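Local coordinates for protein cytosolic malate dehydrogenase (Trichomonas vaginalis, PDB 4UUO) that probably catalyses the reversible, NAD-dependent interconversion of malate and oxaloacetate in the cytosol, at residues M94-K102 / E322-L330. Sequence-based numbering, arbitrary orientation.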
loop_
_atom_site.group_PDB
_atom_site.type_symbol
_atom_site.label_atom_id
_atom_site.label_comp_id
_atom_site.label_asym_id
_atom_site.label_seq_id
_atom_site.Cartn_x
_atom_site.Cartn_y
_atom_site.Cartn_z
ATOM N N MET A 94 27.380 -16.430 -2.102
ATOM C CA MET A 94 26.973 -16.417 -3.501
ATOM C C MET A 94 27.787 -15.440 -4.342
ATOM O O MET A 94 27.843 -14.244 -4.047
ATOM C CB MET A 94 25.491 -16.068 -3.623
ATOM C CG MET A 94 24.563 -17.260 -3.545
ATOM S SD MET A 94 22.856 -16.802 -3.896
ATOM C CE MET A 94 22.957 -16.320 -5.613
ATOM N N ASP A 95 28.411 -15.962 -5.396
ATOM C CA ASP A 95 29.087 -15.129 -6.381
ATOM C C ASP A 95 28.054 -14.332 -7.170
ATOM O O ASP A 95 26.854 -14.594 -7.078
ATOM C CB ASP A 95 29.935 -15.984 -7.334
ATOM C CG ASP A 95 31.066 -16.718 -6.625
ATOM O OD1 ASP A 95 31.486 -16.266 -5.540
ATOM O OD2 ASP A 95 31.540 -17.745 -7.159
ATOM N N ARG A 96 28.515 -13.357 -7.945
ATOM C CA ARG A 96 27.625 -12.658 -8.860
ATOM C C ARG A 96 27.199 -13.635 -9.949
ATOM O O ARG A 96 26.063 -13.606 -10.421
ATOM C CB ARG A 96 28.305 -11.425 -9.464
ATOM C CG ARG A 96 27.406 -10.601 -10.378
ATOM C CD ARG A 96 28.112 -9.353 -10.897
ATOM N NE ARG A 96 29.252 -9.665 -11.758
ATOM C CZ ARG A 96 30.527 -9.547 -11.391
ATOM N NH1 ARG A 96 30.834 -9.121 -10.172
ATOM N NH2 ARG A 96 31.494 -9.852 -12.244
ATOM N N SER A 97 28.121 -14.516 -10.326
ATOM C CA SER A 97 27.852 -15.538 -11.331
ATOM C C SER A 97 26.878 -16.585 -10.799
ATOM O O SER A 97 26.148 -17.207 -11.568
ATOM C CB SER A 97 29.157 -16.201 -11.789
ATOM O OG SER A 97 29.979 -16.526 -10.686
ATOM N N ASP A 98 26.876 -16.779 -9.483
ATOM C CA ASP A 98 25.858 -17.600 -8.831
ATOM C C ASP A 98 24.506 -16.900 -8.918
ATOM O O ASP A 98 23.486 -17.530 -9.195
ATOM C CB ASP A 98 26.227 -17.872 -7.371
ATOM C CG ASP A 98 27.361 -18.869 -7.230
ATOM O OD1 ASP A 98 27.344 -19.900 -7.939
ATOM O OD2 ASP A 98 28.270 -18.618 -6.411
ATOM N N LEU A 99 24.517 -15.590 -8.691
ATOM C CA LEU A 99 23.319 -14.767 -8.799
ATOM C C LEU A 99 22.796 -14.732 -10.230
ATOM O O LEU A 99 21.596 -14.883 -10.469
ATOM C CB LEU A 99 23.600 -13.341 -8.314
ATOM C CG LEU A 99 22.352 -12.468 -8.156
ATOM C CD1 LEU A 99 21.457 -13.023 -7.050
ATOM C CD2 LEU A 99 22.712 -11.011 -7.892
ATOM N N LEU A 100 23.705 -14.532 -11.176
ATOM C CA LEU A 100 23.337 -14.414 -12.582
ATOM C C LEU A 100 22.884 -15.753 -13.153
ATOM O O LEU A 100 22.058 -15.799 -14.060
ATOM C CB LEU A 100 24.506 -13.859 -13.394
ATOM C CG LEU A 100 24.788 -12.377 -13.139
ATOM C CD1 LEU A 100 26.066 -11.937 -13.826
ATOM C CD2 LEU A 100 23.613 -11.542 -13.608
ATOM N N ALA A 101 23.423 -16.840 -12.614
ATOM C CA ALA A 101 23.026 -18.170 -13.053
ATOM C C ALA A 101 21.570 -18.436 -12.697
ATOM O O ALA A 101 20.776 -18.822 -13.557
ATOM C CB ALA A 101 23.927 -19.230 -12.436
ATOM N N LYS A 102 21.228 -18.216 -11.428
ATOM C CA LYS A 102 19.885 -18.490 -10.925
ATOM C C LYS A 102 18.843 -17.572 -11.558
ATOM O O LYS A 102 17.775 -18.025 -11.976
ATOM C CB LYS A 102 19.851 -18.358 -9.399
ATOM C CG LYS A 102 20.511 -19.522 -8.662
ATOM C CD LYS A 102 19.859 -20.853 -9.041
ATOM C CE LYS A 102 20.641 -22.053 -8.515
ATOM N NZ LYS A 102 20.559 -22.179 -7.035
ATOM N N GLU A 322 28.898 -7.468 -16.466
ATOM C CA GLU A 322 27.884 -8.326 -15.863
ATOM C C GLU A 322 27.187 -9.178 -16.921
ATOM O O GLU A 322 26.880 -10.347 -16.679
ATOM C CB GLU A 322 26.859 -7.478 -15.096
ATOM C CG GLU A 322 25.956 -8.263 -14.159
ATOM C CD GLU A 322 25.198 -7.373 -13.176
ATOM O OE1 GLU A 322 24.228 -6.704 -13.592
ATOM O OE2 GLU A 322 25.569 -7.352 -11.982
ATOM N N LYS A 323 26.942 -8.598 -18.093
ATOM C CA LYS A 323 26.274 -9.330 -19.166
ATOM C C LYS A 323 27.211 -10.394 -19.735
ATOM O O LYS A 323 26.771 -11.431 -20.222
ATOM C CB LYS A 323 25.804 -8.381 -20.275
ATOM C CG LYS A 323 26.893 -7.963 -21.235
ATOM C CD LYS A 323 26.372 -7.134 -22.394
ATOM C CE LYS A 323 27.509 -6.827 -23.364
ATOM N NZ LYS A 323 27.086 -5.992 -24.523
ATOM N N GLU A 324 28.510 -10.133 -19.652
ATOM C CA GLU A 324 29.518 -11.078 -20.106
ATOM C C GLU A 324 29.577 -12.292 -19.181
ATOM O O GLU A 324 29.898 -13.397 -19.606
ATOM C CB GLU A 324 30.874 -10.388 -20.179
ATOM C CG GLU A 324 32.008 -11.261 -20.646
ATOM C CD GLU A 324 33.314 -10.496 -20.745
ATOM O OE1 GLU A 324 33.312 -9.270 -20.483
ATOM O OE2 GLU A 324 34.341 -11.119 -21.084
ATOM N N THR A 325 29.255 -12.072 -17.910
ATOM C CA THR A 325 29.200 -13.137 -16.914
ATOM C C THR A 325 27.917 -13.949 -17.069
ATOM O O THR A 325 27.899 -15.163 -16.852
ATOM C CB THR A 325 29.272 -12.567 -15.478
ATOM O OG1 THR A 325 30.444 -11.754 -15.338
ATOM C CG2 THR A 325 29.299 -13.685 -14.446
ATOM N N ALA A 326 26.838 -13.265 -17.438
ATOM C CA ALA A 326 25.567 -13.925 -17.694
ATOM C C ALA A 326 25.703 -14.893 -18.861
ATOM O O ALA A 326 25.207 -16.010 -18.793
ATOM C CB ALA A 326 24.478 -12.906 -17.972
ATOM N N TRP A 327 26.380 -14.471 -19.928
ATOM C CA TRP A 327 26.583 -15.351 -21.076
ATOM C C TRP A 327 27.472 -16.524 -20.676
ATOM O O TRP A 327 27.267 -17.657 -21.112
ATOM C CB TRP A 327 27.208 -14.606 -22.262
ATOM C CG TRP A 327 26.526 -13.328 -22.719
ATOM C CD1 TRP A 327 27.143 -12.247 -23.280
ATOM C CD2 TRP A 327 25.123 -13.003 -22.674
ATOM N NE1 TRP A 327 26.223 -11.273 -23.581
ATOM C CE2 TRP A 327 24.977 -11.711 -23.218
ATOM C CE3 TRP A 327 23.983 -13.670 -22.218
ATOM C CZ2 TRP A 327 23.738 -11.079 -23.324
ATOM C CZ3 TRP A 327 22.754 -13.043 -22.328
ATOM C CH2 TRP A 327 22.642 -11.761 -22.876
ATOM N N LYS A 328 28.455 -16.236 -19.830
ATOM C CA LYS A 328 29.386 -17.244 -19.338
ATOM C C LYS A 328 28.693 -18.395 -18.596
ATOM O O LYS A 328 28.952 -19.560 -18.885
ATOM C CB LYS A 328 30.418 -16.583 -18.427
ATOM C CG LYS A 328 31.577 -17.470 -18.040
ATOM C CD LYS A 328 32.438 -16.769 -17.012
ATOM C CE LYS A 328 33.520 -17.680 -16.486
ATOM N NZ LYS A 328 34.268 -17.047 -15.367
ATOM N N VAL A 329 27.812 -18.072 -17.650
ATOM C CA VAL A 329 27.148 -19.102 -16.850
ATOM C C VAL A 329 25.849 -19.593 -17.482
ATOM O O VAL A 329 25.176 -20.473 -16.935
ATOM C CB VAL A 329 26.827 -18.604 -15.428
ATOM C CG1 VAL A 329 28.030 -17.891 -14.828
ATOM C CG2 VAL A 329 25.608 -17.698 -15.447
ATOM N N LEU A 330 25.489 -19.012 -18.622
ATOM C CA LEU A 330 24.325 -19.471 -19.370
ATOM C C LEU A 330 24.779 -20.335 -20.535
ATOM O O LEU A 330 23.958 -20.854 -21.292
ATOM C CB LEU A 330 23.491 -18.298 -19.880
ATOM C CG LEU A 330 22.323 -17.860 -18.999
ATOM C CD1 LEU A 330 22.777 -17.690 -17.573
ATOM C CD2 LEU A 330 21.711 -16.567 -19.524
#
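L100 reaches across to the C-terminal helix with one methyl, CD1, which lies 3.7 Å from T325 CB and also touches T325 CG2, the aliphatic CG of E322 and the backbone carbonyl O of E322. The L100 side chain meets that of T325 at about a right angle. T325 in turn keeps its two branches apart: CG2 faces L100 and, at 3.7 Å, the CB of S97, whereas OG1 is hydrogen-bonded to the carbonyl of G321, one turn back on its own helix. One turn further along, V329 lies along the same face of the 96-102 helix, its CG1 on S97 CB and its CG2 one turn on, 3.6 Å from A101 CA and close to the A101 methyl.

Helix 96-102 opens the long helix 96-117 of the Rossmann-type NAD-binding domain, and 322-329 belongs to the last part of the helix that starts at 306 in the C-terminal domain, so the contact joins the two domains of the lactate/malate dehydrogenase fold. The segments cross at -65° with their axes 8.8 Å apart. Their backbones come closest at L100 and A326, CA to CA 5.6 Å, while S97 receives methyls of T325 and V329 and A101 one of V329. P130 and T133 also pack against L100.

R96, a predicted substrate-binding residue, runs its extended methylene chain obliquely past the E322 carboxylate, CD lying 3.4 Å from OE2, before a bend at chi3 (65°) brings the guanidinium edge toward T325, with R96 NH2 3.8 Å from T325 OG1. The guanidinium plane is inclined 38° to the carboxylate, and R96 NE stays 4.4 Å from E322 OE2, beyond salt-bridge range, although the opposite charges probably still attract. The other carboxylate oxygen, OE1, is hydrogen-bonded to T133 on helix 131-139, which probably helps fix the orientation of this buried acid beside R96.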